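Local coordinates for Phosphoglucomutase/phosphomannomutase family protein (Burkholderia thailandensis, PDB 3UW2) that probably catalyses intramolecular phosphoryl transfer on sugar phosphates, as a metal-dependent member of the phosphohexose mutase family, at residues E56-G61 against R164-S169; K196-A201 against A250-T255; H236-P239 against E243-Q246; A313-E318 against G387-V392; Y435-G440 against D460-R465. All blocks are in the same frame, centred on the assembly; numbering follows the deposited sequence. Where two conformers were deposited one is given.

Contact 1: residues E56-G61 against R164-S169; sequences EVRAQG and RFETGS
R58 reaches from the last turn of helix 43-59 to the backbone of T167, and this is the one direct hydrogen bond between E56-G61 and R164-S169. NH1 of R58 stands 3.2 Å from O of T167, with an N-H...O angle of 142°. It meets the carbonyl from well above its plane rather than along a lone pair. NH1 also donates to A89 O, so one nitrogen links two backbone carbonyls. Bends at chi2 and chi3 turn the guanidinium to this position.

Two waters add indirect links. One accepts from R58 NH2 at 3.0 Å and gives a weak bond to T167 O; the other accepts from R164 NH2 at 3.0 Å and donates to E56 OE1 at 2.9 Å.

Of electrostatic contacts, E166 OE1 lies over one face of the R58 guanidinium, 4.4 Å from NH2. No N-H points at it, which leaves charge attraction without a salt bridge. Packing is slight: CB of E166 lies 3.7 Å from R58 NH1.

Just beyond R58 the helix ends in a Schellman motif, with G61, at positive phi, as its C' residue. The contact thus ties a helix C-terminus to a surface loop of domain I.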
# COMPACT_ATOMS: atom_id res chain seq x y z
N GLU A 56 -19.18 11.53 11.40
CA GLU A 56 -17.98 11.52 12.23
C GLU A 56 -17.10 12.79 11.95
O GLU A 56 -16.53 13.40 12.89
CB GLU A 56 -17.25 10.19 12.05
CG GLU A 56 -16.05 10.00 12.99
CD GLU A 56 -16.43 10.13 14.48
OE1 GLU A 56 -17.56 9.75 14.92
OE2 GLU A 56 -15.59 10.66 15.23
N VAL A 57 -16.98 13.17 10.68
CA VAL A 57 -16.29 14.41 10.34
C VAL A 57 -16.90 15.59 11.13
O VAL A 57 -16.15 16.35 11.78
CB VAL A 57 -16.33 14.64 8.83
CG1 VAL A 57 -16.12 16.09 8.45
CG2 VAL A 57 -15.34 13.70 8.11
N ARG A 58 -18.23 15.73 11.13
CA ARG A 58 -18.84 16.88 11.86
C ARG A 58 -18.64 16.74 13.37
O ARG A 58 -18.52 17.72 14.05
CB ARG A 58 -20.34 17.05 11.61
CG ARG A 58 -20.79 17.04 10.18
CD ARG A 58 -21.29 18.38 9.71
NE ARG A 58 -22.03 19.14 10.74
CZ ARG A 58 -23.34 19.10 10.99
NH1 ARG A 58 -24.19 18.37 10.29
NH2 ARG A 58 -23.82 19.90 11.93
N ALA A 59 -18.62 15.53 13.90
CA ALA A 59 -18.48 15.36 15.36
C ALA A 59 -17.04 15.75 15.77
O ALA A 59 -16.80 16.07 16.92
CB ALA A 59 -18.78 13.92 15.75
N GLN A 60 -16.10 15.69 14.83
CA GLN A 60 -14.74 16.19 15.07
C GLN A 60 -14.55 17.62 14.55
O GLN A 60 -13.46 18.14 14.54
CB GLN A 60 -13.69 15.24 14.54
CG GLN A 60 -13.75 13.86 15.18
CD GLN A 60 -12.66 12.95 14.62
OE1 GLN A 60 -11.62 13.42 14.15
NE2 GLN A 60 -12.86 11.64 14.70
N GLY A 61 -15.65 18.26 14.21
CA GLY A 61 -15.60 19.67 13.89
C GLY A 61 -15.15 19.96 12.47
O GLY A 61 -14.88 21.13 12.12
N ARG A 164 -27.64 6.60 13.63
CA ARG A 164 -27.14 7.72 14.44
C ARG A 164 -26.31 8.63 13.52
O ARG A 164 -25.08 8.45 13.35
CB ARG A 164 -26.28 7.20 15.58
CG ARG A 164 -25.88 8.24 16.60
CD ARG A 164 -25.12 7.58 17.75
NE ARG A 164 -23.78 7.11 17.36
CZ ARG A 164 -22.69 7.88 17.38
NH1 ARG A 164 -22.78 9.16 17.78
NH2 ARG A 164 -21.50 7.39 17.03
N PHE A 165 -26.98 9.64 12.98
CA PHE A 165 -26.40 10.48 11.93
C PHE A 165 -26.59 11.96 12.23
O PHE A 165 -27.63 12.35 12.82
CB PHE A 165 -27.09 10.27 10.56
CG PHE A 165 -27.01 8.87 10.00
CD1 PHE A 165 -25.78 8.23 9.84
CD2 PHE A 165 -28.18 8.22 9.55
CE1 PHE A 165 -25.72 6.94 9.31
CE2 PHE A 165 -28.12 6.96 8.96
CZ PHE A 165 -26.88 6.33 8.82
N GLU A 166 -25.62 12.77 11.79
CA GLU A 166 -25.83 14.19 11.66
C GLU A 166 -26.65 14.47 10.39
O GLU A 166 -26.77 13.59 9.49
CB GLU A 166 -24.50 14.94 11.65
CG GLU A 166 -23.65 14.62 12.86
CD GLU A 166 -24.21 15.23 14.14
OE1 GLU A 166 -24.93 16.27 14.08
OE2 GLU A 166 -23.98 14.63 15.21
N THR A 167 -27.18 15.69 10.32
CA THR A 167 -28.07 16.14 9.26
C THR A 167 -27.64 17.54 8.77
O THR A 167 -27.26 18.41 9.56
CB THR A 167 -29.52 16.21 9.79
OG1 THR A 167 -29.98 14.87 10.02
CG2 THR A 167 -30.45 16.89 8.77
N GLY A 168 -27.63 17.74 7.47
CA GLY A 168 -27.40 19.07 6.93
C GLY A 168 -27.55 18.95 5.43
O GLY A 168 -28.15 17.99 4.90
N SER A 169 -26.95 19.90 4.74
CA SER A 169 -27.12 20.05 3.33
C SER A 169 -25.78 20.55 2.76
O SER A 169 -25.62 21.74 2.45
CB SER A 169 -28.26 21.06 3.14
OG SER A 169 -28.49 21.20 1.78
O HOH W 1 -18.70 8.55 17.26
O HOH W 2 -26.71 19.94 12.56

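Contact 2: residues K196-A201 against A250-T255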
# COMPACT_ATOMS: atom_id res chain seq x y z
N LYS A 196 14.33 4.78 -20.32
CA LYS A 196 13.22 4.19 -21.04
C LYS A 196 12.60 3.10 -20.20
O LYS A 196 13.31 2.20 -19.74
CB LYS A 196 13.68 3.62 -22.40
CG LYS A 196 12.48 3.18 -23.25
CD LYS A 196 12.85 3.14 -24.70
CE LYS A 196 11.83 2.32 -25.48
NZ LYS A 196 12.27 2.35 -26.89
N LEU A 197 11.30 3.21 -19.96
CA LEU A 197 10.55 2.34 -19.01
C LEU A 197 9.42 1.57 -19.67
O LEU A 197 8.78 2.08 -20.58
CB LEU A 197 9.82 3.16 -17.95
CG LEU A 197 10.25 4.40 -17.26
CD1 LEU A 197 9.36 4.47 -16.02
CD2 LEU A 197 11.69 4.16 -16.89
N VAL A 198 9.17 0.37 -19.17
CA VAL A 198 7.95 -0.36 -19.47
C VAL A 198 7.01 -0.01 -18.31
O VAL A 198 7.41 -0.14 -17.14
CB VAL A 198 8.25 -1.87 -19.54
CG1 VAL A 198 6.95 -2.67 -19.63
CG2 VAL A 198 9.10 -2.14 -20.78
N VAL A 199 5.83 0.54 -18.61
CA VAL A 199 4.82 0.83 -17.54
C VAL A 199 3.56 -0.01 -17.82
O VAL A 199 2.95 0.11 -18.89
CB VAL A 199 4.49 2.32 -17.51
CG1 VAL A 199 3.36 2.62 -16.51
CG2 VAL A 199 5.76 3.15 -17.18
N ASP A 200 3.24 -0.90 -16.88
CA ASP A 200 2.06 -1.80 -16.90
C ASP A 200 1.08 -1.42 -15.79
O ASP A 200 1.40 -1.53 -14.57
CB ASP A 200 2.52 -3.25 -16.68
CG ASP A 200 1.35 -4.28 -16.84
OD1 ASP A 200 0.22 -3.99 -16.44
OD2 ASP A 200 1.56 -5.42 -17.31
N ALA A 201 -0.10 -0.92 -16.19
CA ALA A 201 -1.12 -0.49 -15.24
C ALA A 201 -2.27 -1.55 -15.13
O ALA A 201 -3.23 -1.32 -14.43
CB ALA A 201 -1.70 0.85 -15.68
N ALA A 250 8.50 -9.87 -20.50
CA ALA A 250 8.62 -10.15 -21.93
C ALA A 250 8.92 -8.87 -22.69
O ALA A 250 9.68 -8.88 -23.65
CB ALA A 250 7.36 -10.84 -22.47
N LYS A 251 8.30 -7.76 -22.32
CA LYS A 251 8.52 -6.50 -22.97
C LYS A 251 9.93 -5.95 -22.78
O LYS A 251 10.48 -5.35 -23.71
CB LYS A 251 7.50 -5.46 -22.45
CG LYS A 251 7.23 -4.34 -23.40
CD LYS A 251 6.79 -4.85 -24.80
CE LYS A 251 5.28 -5.00 -24.89
NZ LYS A 251 4.98 -5.72 -26.19
N LEU A 252 10.48 -6.12 -21.57
CA LEU A 252 11.85 -5.80 -21.31
C LEU A 252 12.83 -6.68 -22.16
O LEU A 252 13.94 -6.20 -22.52
CB LEU A 252 12.16 -5.86 -19.78
CG LEU A 252 11.58 -4.70 -18.90
CD1 LEU A 252 11.57 -5.11 -17.44
CD2 LEU A 252 12.40 -3.42 -19.07
N LYS A 253 12.48 -7.94 -22.46
CA LYS A 253 13.34 -8.77 -23.36
C LYS A 253 13.24 -8.27 -24.79
O LYS A 253 14.20 -8.34 -25.53
CB LYS A 253 13.01 -10.28 -23.32
CG LYS A 253 13.45 -11.00 -22.04
CD LYS A 253 13.03 -12.47 -21.96
CE LYS A 253 12.93 -12.96 -20.49
NZ LYS A 253 13.80 -12.25 -19.48
N ALA A 254 12.08 -7.74 -25.19
CA ALA A 254 11.83 -7.51 -26.61
C ALA A 254 12.00 -6.07 -27.07
O ALA A 254 11.80 -5.79 -28.24
CB ALA A 254 10.48 -8.06 -26.99
N THR A 255 12.34 -5.16 -26.17
CA THR A 255 12.53 -3.73 -26.49
C THR A 255 13.85 -3.24 -25.86
O THR A 255 14.46 -3.98 -25.10
CB THR A 255 11.35 -2.87 -25.95
OG1 THR A 255 11.36 -2.86 -24.49
CG2 THR A 255 9.98 -3.40 -26.47
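Strand-to-helix packing in alpha/beta/alpha domain II joins V198, on strand 197-200, to K251 and L252 of helix 246-254. V198 is the hub: its CA is 6.9 Å from that of L252, the closest such pair across the two segments, and both of its methyl groups take part. CG2 lies 3.9 Å from CG of K251 and the same 3.9 Å from CD2 of L252, so this methyl sits against two consecutive helical residues at once. CG1 meets the lysine nearer its root, 4.0 Å from K251 CB.

With its CG opposite the backbone N (chi1 -155°), K251 lays its first two side-chain carbons across the valine at roughly a right angle. Bends at chi2 and chi3 then lead the amino end away, so the lysine contributes here through its aliphatic part. L252 comes in obliquely through CG and CD2.

At the far end, T255 OG1 donates to K251 O at 2.8 Å, tying T255 back onto the helical backbone four residues earlier. The same oxygen is a distant 4.4 Å from V198 CG2, and the segments share no hydrogen bond.

In the sheet, strand 197-200 runs between the parallel strands 221-224 and 259-263. Helix 246-254 lies between those two flanking strands in sequence, forming a beta-alpha-beta crossover that passes over the strand in the middle. V198 also touches V248 one turn back along this helix and L224 of the flanking strand 221-224, which K251 touches as well.

Contact 3: residues H236-P239 against E243-Q246; sequences HPDP and ENLQ
A single side-chain amide, that of N244, serves the loop H236-P239 at two separate backbone points. Its ND2 donates to O of D238 at 2.8 Å with a nearly straight N-H...O angle of 164°; the oxygen lies close to the plane of the amide, while the donor is tilted 28° from the carbonyl plane. Its OD1 accepts from a water at 2.8 Å, and that water in turn accepts from H236 N. Direct bond on one side and water bridge on the other should restrict rotation of the amide about its last torsion.

Between the two anchored points, P237 is the centre of an inverse gamma turn, closed by a weak bond from D238 N to H236 O. The carboxylate of D238 is not what N244 binds: its OD2 is hydrogen-bonded to H241 ND1 instead.

L245 extends the contact beyond the amide. Its CD2 makes an apolar contact with CB of P239 at 3.9 Å, and its CD1 comes within van der Waals range of a carbonyl oxygen, 3.7 Å from P239 O.

P239 also touches D264, one of the aspartates that bind zinc, and its side chain is about 8 Å from the metal itself. The chemistry is consistent with a second-shell role: a neutral amide, bonded to main-chain groups without bringing charge, would steady a loop whose P239 packs against zinc ligand D264.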
# COMPACT_ATOMS: atom_id res chain seq x y z
N HIS A 236 -5.24 -9.00 -14.14
CA HIS A 236 -5.58 -8.09 -13.02
C HIS A 236 -4.40 -7.21 -12.62
O HIS A 236 -3.24 -7.64 -12.69
CB HIS A 236 -6.16 -8.85 -11.83
CG HIS A 236 -7.51 -9.49 -12.13
ND1 HIS A 236 -8.19 -10.22 -11.24
CD2 HIS A 236 -8.28 -9.48 -13.31
CE1 HIS A 236 -9.33 -10.67 -11.79
NE2 HIS A 236 -9.40 -10.19 -13.05
N PRO A 237 -4.69 -5.97 -12.21
CA PRO A 237 -3.60 -5.10 -11.82
C PRO A 237 -3.18 -5.45 -10.37
O PRO A 237 -3.57 -4.79 -9.38
CB PRO A 237 -4.20 -3.68 -12.02
CG PRO A 237 -5.64 -3.89 -11.73
CD PRO A 237 -6.01 -5.31 -12.06
N ASP A 238 -2.38 -6.52 -10.28
CA ASP A 238 -2.09 -7.14 -9.01
C ASP A 238 -0.65 -7.68 -9.07
O ASP A 238 -0.43 -8.86 -9.29
CB ASP A 238 -3.19 -8.21 -8.73
CG ASP A 238 -2.92 -9.08 -7.46
OD1 ASP A 238 -2.28 -8.61 -6.51
OD2 ASP A 238 -3.35 -10.25 -7.45
N PRO A 239 0.34 -6.77 -8.95
CA PRO A 239 1.74 -7.08 -9.08
C PRO A 239 2.27 -7.98 -7.96
O PRO A 239 3.36 -8.50 -8.09
CB PRO A 239 2.42 -5.70 -9.09
CG PRO A 239 1.42 -4.74 -8.51
CD PRO A 239 0.10 -5.32 -8.84
N GLU A 243 2.80 -13.93 -11.86
CA GLU A 243 2.12 -14.16 -13.16
C GLU A 243 1.59 -12.86 -13.80
O GLU A 243 1.41 -12.84 -15.03
CB GLU A 243 0.93 -15.11 -13.01
CG GLU A 243 1.29 -16.50 -12.46
CD GLU A 243 1.49 -16.52 -10.94
OE1 GLU A 243 1.03 -15.59 -10.21
OE2 GLU A 243 2.15 -17.48 -10.47
N ASN A 244 1.33 -11.83 -12.99
CA ASN A 244 0.88 -10.53 -13.54
C ASN A 244 2.01 -9.61 -13.98
O ASN A 244 1.78 -8.46 -14.41
CB ASN A 244 -0.11 -9.79 -12.61
CG ASN A 244 -1.35 -10.62 -12.31
OD1 ASN A 244 -1.92 -11.20 -13.21
ND2 ASN A 244 -1.75 -10.68 -11.04
N LEU A 245 3.23 -10.13 -13.85
CA LEU A 245 4.42 -9.40 -14.28
C LEU A 245 5.03 -10.00 -15.55
O LEU A 245 6.05 -9.49 -16.04
CB LEU A 245 5.47 -9.26 -13.13
CG LEU A 245 4.97 -8.62 -11.80
CD1 LEU A 245 6.00 -8.70 -10.68
CD2 LEU A 245 4.56 -7.17 -12.02
N GLN A 246 4.43 -11.08 -16.08
CA GLN A 246 5.06 -11.79 -17.20
C GLN A 246 5.09 -10.92 -18.47
O GLN A 246 6.03 -11.05 -19.25
CB GLN A 246 4.46 -13.18 -17.42
CG GLN A 246 4.64 -14.10 -16.21
CD GLN A 246 6.11 -14.21 -15.80
OE1 GLN A 246 6.95 -14.53 -16.62
NE2 GLN A 246 6.42 -13.92 -14.52
O HOH W 3 -4.71 -11.70 -13.48

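Contact 4: residues A313-E318 against G387-V392; sequences ARWVRE and GLPNAV
The side chains of W315 and P389 cross at about a right angle in domain III, joining helix 311-318 to the loop that leads into strand 392-398. The closest approach is 3.5 Å, from CE3 of W315 to CG of P389. The proline's CD sits nearby, 3.7 Å from W315 CZ3, so two adjacent ring methylenes lie against the six-membered part of the indole, obliquely to its plane. L388 adds a looser apolar contact, its CD2 being 4.3 Å from W315 CH2. The segments share no hydrogen bond; the contact is van der Waals packing.

The torsion and two outside partners position the indole. CG lies opposite the backbone N (chi1 177°), which sends the ring out toward the loop; its NE1 makes a weak hydrogen bond to O of M287, on helix 282-296. K319 forms a cation-pi contact with the same ring.

Helix 282-296 thus supports both partners, since M287 touches P389 as well. On the loop side, R284 of that helix clasps the backbone, its NH2 bonded to O of L388 and its NE to O of P389.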
# COMPACT_ATOMS: atom_id res chain seq x y z
N ALA A 313 17.90 -4.23 8.88
CA ALA A 313 18.43 -3.66 10.13
C ALA A 313 19.89 -3.22 9.95
O ALA A 313 20.25 -2.07 10.26
CB ALA A 313 18.32 -4.68 11.28
N ARG A 314 20.74 -4.16 9.49
CA ARG A 314 22.17 -3.92 9.33
C ARG A 314 22.43 -2.83 8.27
O ARG A 314 23.21 -1.88 8.48
CB ARG A 314 22.87 -5.23 8.93
CG ARG A 314 24.37 -5.03 8.72
CD ARG A 314 25.07 -6.26 8.13
NE ARG A 314 25.42 -7.12 9.25
CZ ARG A 314 26.39 -6.87 10.14
NH1 ARG A 314 27.16 -5.80 10.02
NH2 ARG A 314 26.61 -7.71 11.14
N TRP A 315 21.73 -2.94 7.15
CA TRP A 315 21.84 -1.95 6.10
C TRP A 315 21.55 -0.56 6.63
O TRP A 315 22.35 0.41 6.42
CB TRP A 315 20.88 -2.33 5.00
CG TRP A 315 20.86 -1.34 3.88
CD1 TRP A 315 20.06 -0.22 3.78
CD2 TRP A 315 21.71 -1.33 2.66
NE1 TRP A 315 20.35 0.46 2.63
CE2 TRP A 315 21.29 -0.16 1.90
CE3 TRP A 315 22.70 -2.16 2.14
CZ2 TRP A 315 21.87 0.16 0.68
CZ3 TRP A 315 23.27 -1.84 0.88
CH2 TRP A 315 22.87 -0.69 0.18
N VAL A 316 20.42 -0.42 7.33
CA VAL A 316 20.02 0.91 7.81
C VAL A 316 21.07 1.45 8.81
O VAL A 316 21.45 2.63 8.70
CB VAL A 316 18.62 0.93 8.48
CG1 VAL A 316 18.41 2.22 9.32
CG2 VAL A 316 17.52 0.75 7.40
N ARG A 317 21.58 0.59 9.68
CA ARG A 317 22.65 1.02 10.62
C ARG A 317 23.92 1.41 9.95
O ARG A 317 24.50 2.45 10.31
CB ARG A 317 22.97 0.01 11.69
CG ARG A 317 21.84 -0.16 12.67
CD ARG A 317 22.25 -1.20 13.69
NE ARG A 317 21.07 -1.91 14.17
CZ ARG A 317 20.91 -3.23 14.02
NH1 ARG A 317 21.87 -3.97 13.44
NH2 ARG A 317 19.83 -3.81 14.49
N GLU A 318 24.34 0.63 8.96
CA GLU A 318 25.58 0.91 8.25
C GLU A 318 25.43 2.17 7.43
O GLU A 318 26.40 2.86 7.20
CB GLU A 318 26.08 -0.31 7.42
CG GLU A 318 26.54 -1.42 8.35
CD GLU A 318 26.97 -2.72 7.68
OE1 GLU A 318 26.74 -2.92 6.48
OE2 GLU A 318 27.56 -3.58 8.40
N GLY A 387 22.27 -5.80 -7.32
CA GLY A 387 23.36 -5.91 -6.39
C GLY A 387 22.96 -5.53 -4.96
O GLY A 387 23.77 -5.67 -4.08
N LEU A 388 21.72 -5.04 -4.75
CA LEU A 388 21.18 -4.88 -3.39
C LEU A 388 21.31 -6.19 -2.63
O LEU A 388 21.34 -7.22 -3.25
CB LEU A 388 19.74 -4.38 -3.44
CG LEU A 388 19.63 -2.88 -3.85
CD1 LEU A 388 18.24 -2.59 -4.36
CD2 LEU A 388 19.90 -2.02 -2.64
N PRO A 389 21.47 -6.14 -1.29
CA PRO A 389 21.57 -7.37 -0.50
C PRO A 389 20.35 -8.27 -0.77
O PRO A 389 19.24 -7.77 -0.99
CB PRO A 389 21.51 -6.85 0.96
CG PRO A 389 21.94 -5.39 0.90
CD PRO A 389 21.66 -4.91 -0.50
N ASN A 390 20.55 -9.57 -0.67
CA ASN A 390 19.55 -10.57 -1.05
C ASN A 390 19.74 -11.79 -0.17
O ASN A 390 20.75 -11.86 0.54
CB ASN A 390 19.73 -10.96 -2.54
CG ASN A 390 18.40 -11.30 -3.22
OD1 ASN A 390 17.32 -11.26 -2.59
ND2 ASN A 390 18.46 -11.62 -4.50
N ALA A 391 18.82 -12.75 -0.18
CA ALA A 391 18.95 -13.95 0.68
C ALA A 391 18.10 -15.02 0.07
O ALA A 391 17.46 -14.76 -0.86
CB ALA A 391 18.47 -13.62 2.09
N VAL A 392 18.07 -16.25 0.57
CA VAL A 392 17.10 -17.18 -0.03
C VAL A 392 15.83 -17.06 0.80
O VAL A 392 15.92 -16.76 2.00
CB VAL A 392 17.60 -18.65 -0.08
CG1 VAL A 392 18.99 -18.73 -0.70
CG2 VAL A 392 17.64 -19.26 1.30

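Contact 5: residues Y435-G440 against D460-R465; sequences YPDGFG and DAALAR
D437 holds its CG between the backbone N and the carbonyl carbon (chi1 50°), while R465 extends its chain and then bends it at chi3; these torsions bring the edge of the carboxylate, with both oxygens, against the NH1/NH2 edge of the guanidinium in an end-on salt bridge. The pair joins a beta hairpin of the C-terminal domain to helix 460-477. D437 lies in the type I turn from Y435 to G438 that links strands 431-435 and 438-444; the flanking pair Y435-G438 is held by Y435 N to G438 O at 2.7 Å, the reverse bond being weak.

The bridge uses two nitrogens for two oxygens. NH2 of R465 gives the straighter bond, 2.9 Å to OD1 of D437, directed at its syn lone pair. NH1 reaches OD2 of D437 at 3.0 Å, on the syn side but tilted from both planes. Two bonds to two different oxygens should limit rotation of both groups, whose planes are 22° from coplanar.

One turn earlier on the helix, A462 presents its methyl to the same carboxylate, CB lying 3.5 Å from OD2 of D437. Small alanine and long arginine thus meet the aspartate from successive turns.

Y435 completes the contact from the start of the turn. Its hydroxyl bonds to D469 one turn beyond R465, so the hairpin holds the helix at a second polar point. The ring itself is turned 66° from the guanidinium plane, with CD1 of Y435 at the guanidinium edge, 3.6 Å from NH2 of R465.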
# COMPACT_ATOMS: atom_id res chain seq x y z
N TYR A 435 17.36 -15.85 13.79
CA TYR A 435 18.52 -16.75 13.98
C TYR A 435 19.76 -16.05 13.46
O TYR A 435 19.65 -15.06 12.75
CB TYR A 435 18.34 -18.02 13.19
CG TYR A 435 17.12 -18.87 13.55
CD1 TYR A 435 17.27 -20.05 14.26
CD2 TYR A 435 15.82 -18.52 13.13
CE1 TYR A 435 16.17 -20.86 14.55
CE2 TYR A 435 14.71 -19.33 13.44
CZ TYR A 435 14.90 -20.49 14.15
OH TYR A 435 13.82 -21.31 14.47
N PRO A 436 20.95 -16.60 13.78
CA PRO A 436 22.16 -15.96 13.25
C PRO A 436 22.19 -15.94 11.69
O PRO A 436 22.85 -15.08 11.09
CB PRO A 436 23.29 -16.82 13.84
CG PRO A 436 22.65 -17.52 15.03
CD PRO A 436 21.26 -17.80 14.58
N ASP A 437 21.45 -16.85 11.06
CA ASP A 437 21.52 -17.01 9.62
C ASP A 437 20.17 -16.92 8.92
O ASP A 437 20.03 -17.45 7.83
CB ASP A 437 22.16 -18.36 9.28
CG ASP A 437 21.54 -19.53 10.04
OD1 ASP A 437 20.51 -19.37 10.74
OD2 ASP A 437 22.11 -20.63 9.94
N GLY A 438 19.21 -16.21 9.52
CA GLY A 438 17.89 -16.05 8.91
C GLY A 438 16.78 -15.80 9.92
O GLY A 438 17.05 -15.52 11.11
N PHE A 439 15.53 -15.91 9.48
CA PHE A 439 14.40 -15.67 10.38
C PHE A 439 13.19 -16.43 9.94
O PHE A 439 13.07 -16.75 8.74
CB PHE A 439 14.03 -14.16 10.52
CG PHE A 439 13.13 -13.66 9.43
CD1 PHE A 439 11.72 -13.85 9.48
CD2 PHE A 439 13.67 -12.96 8.35
CE1 PHE A 439 10.90 -13.34 8.47
CE2 PHE A 439 12.85 -12.48 7.32
CZ PHE A 439 11.47 -12.67 7.38
N GLY A 440 12.34 -16.77 10.91
CA GLY A 440 11.00 -17.39 10.70
C GLY A 440 9.94 -16.44 11.27
O GLY A 440 10.17 -15.74 12.28
N ASP A 460 20.56 -22.31 1.46
CA ASP A 460 19.47 -23.28 1.31
C ASP A 460 19.36 -24.14 2.57
O ASP A 460 18.27 -24.40 3.06
CB ASP A 460 19.67 -24.17 0.06
CG ASP A 460 19.55 -23.39 -1.27
OD1 ASP A 460 18.77 -22.41 -1.36
OD2 ASP A 460 20.25 -23.74 -2.25
N ALA A 461 20.50 -24.59 3.10
CA ALA A 461 20.46 -25.51 4.24
C ALA A 461 19.94 -24.82 5.49
O ALA A 461 19.20 -25.40 6.28
CB ALA A 461 21.81 -26.18 4.49
N ALA A 462 20.33 -23.57 5.67
CA ALA A 462 19.80 -22.75 6.76
C ALA A 462 18.29 -22.48 6.65
O ALA A 462 17.59 -22.48 7.67
CB ALA A 462 20.61 -21.45 6.92
N LEU A 463 17.77 -22.29 5.44
CA LEU A 463 16.31 -22.20 5.25
C LEU A 463 15.62 -23.49 5.74
O LEU A 463 14.59 -23.44 6.43
CB LEU A 463 15.94 -21.91 3.78
CG LEU A 463 14.52 -21.43 3.42
CD1 LEU A 463 14.24 -20.04 3.99
CD2 LEU A 463 14.28 -21.45 1.91
N ALA A 464 16.22 -24.62 5.43
CA ALA A 464 15.63 -25.91 5.78
C ALA A 464 15.65 -26.17 7.29
O ALA A 464 14.65 -26.63 7.85
CB ALA A 464 16.32 -27.01 5.02
N ARG A 465 16.76 -25.85 7.95
CA ARG A 465 16.87 -26.09 9.39
C ARG A 465 15.85 -25.21 10.11
O ARG A 465 15.21 -25.63 11.09
CB ARG A 465 18.32 -25.87 9.86
CG ARG A 465 18.61 -26.26 11.29
CD ARG A 465 19.75 -25.46 11.91
NE ARG A 465 19.38 -24.06 12.23
CZ ARG A 465 19.73 -22.98 11.53
NH1 ARG A 465 20.46 -23.12 10.42
NH2 ARG A 465 19.35 -21.72 11.89

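How the contacts relate
The five contacts sample the four successive domains of the chain, with contacts 2 and 3 both in domain II. These two touch: A201 O is 3.5 Å from P237 CB, and the loop of contact 3 lies in sequence between the strand and helix of contact 2. Contact 3 is the one beside the metal site, about 8 Å from the P239 side chain to the zinc held by D264, D266 and D268. Contacts 4 and 5 touch where the loop of contact 4 runs into strand 392-398, V392 CG1 lying 3.7 Å from D460 OD1 of helix 460-477. Contact 1 stands apart in domain I, on the far side of the chain's centre, about 53 Å from contact 5 between centres.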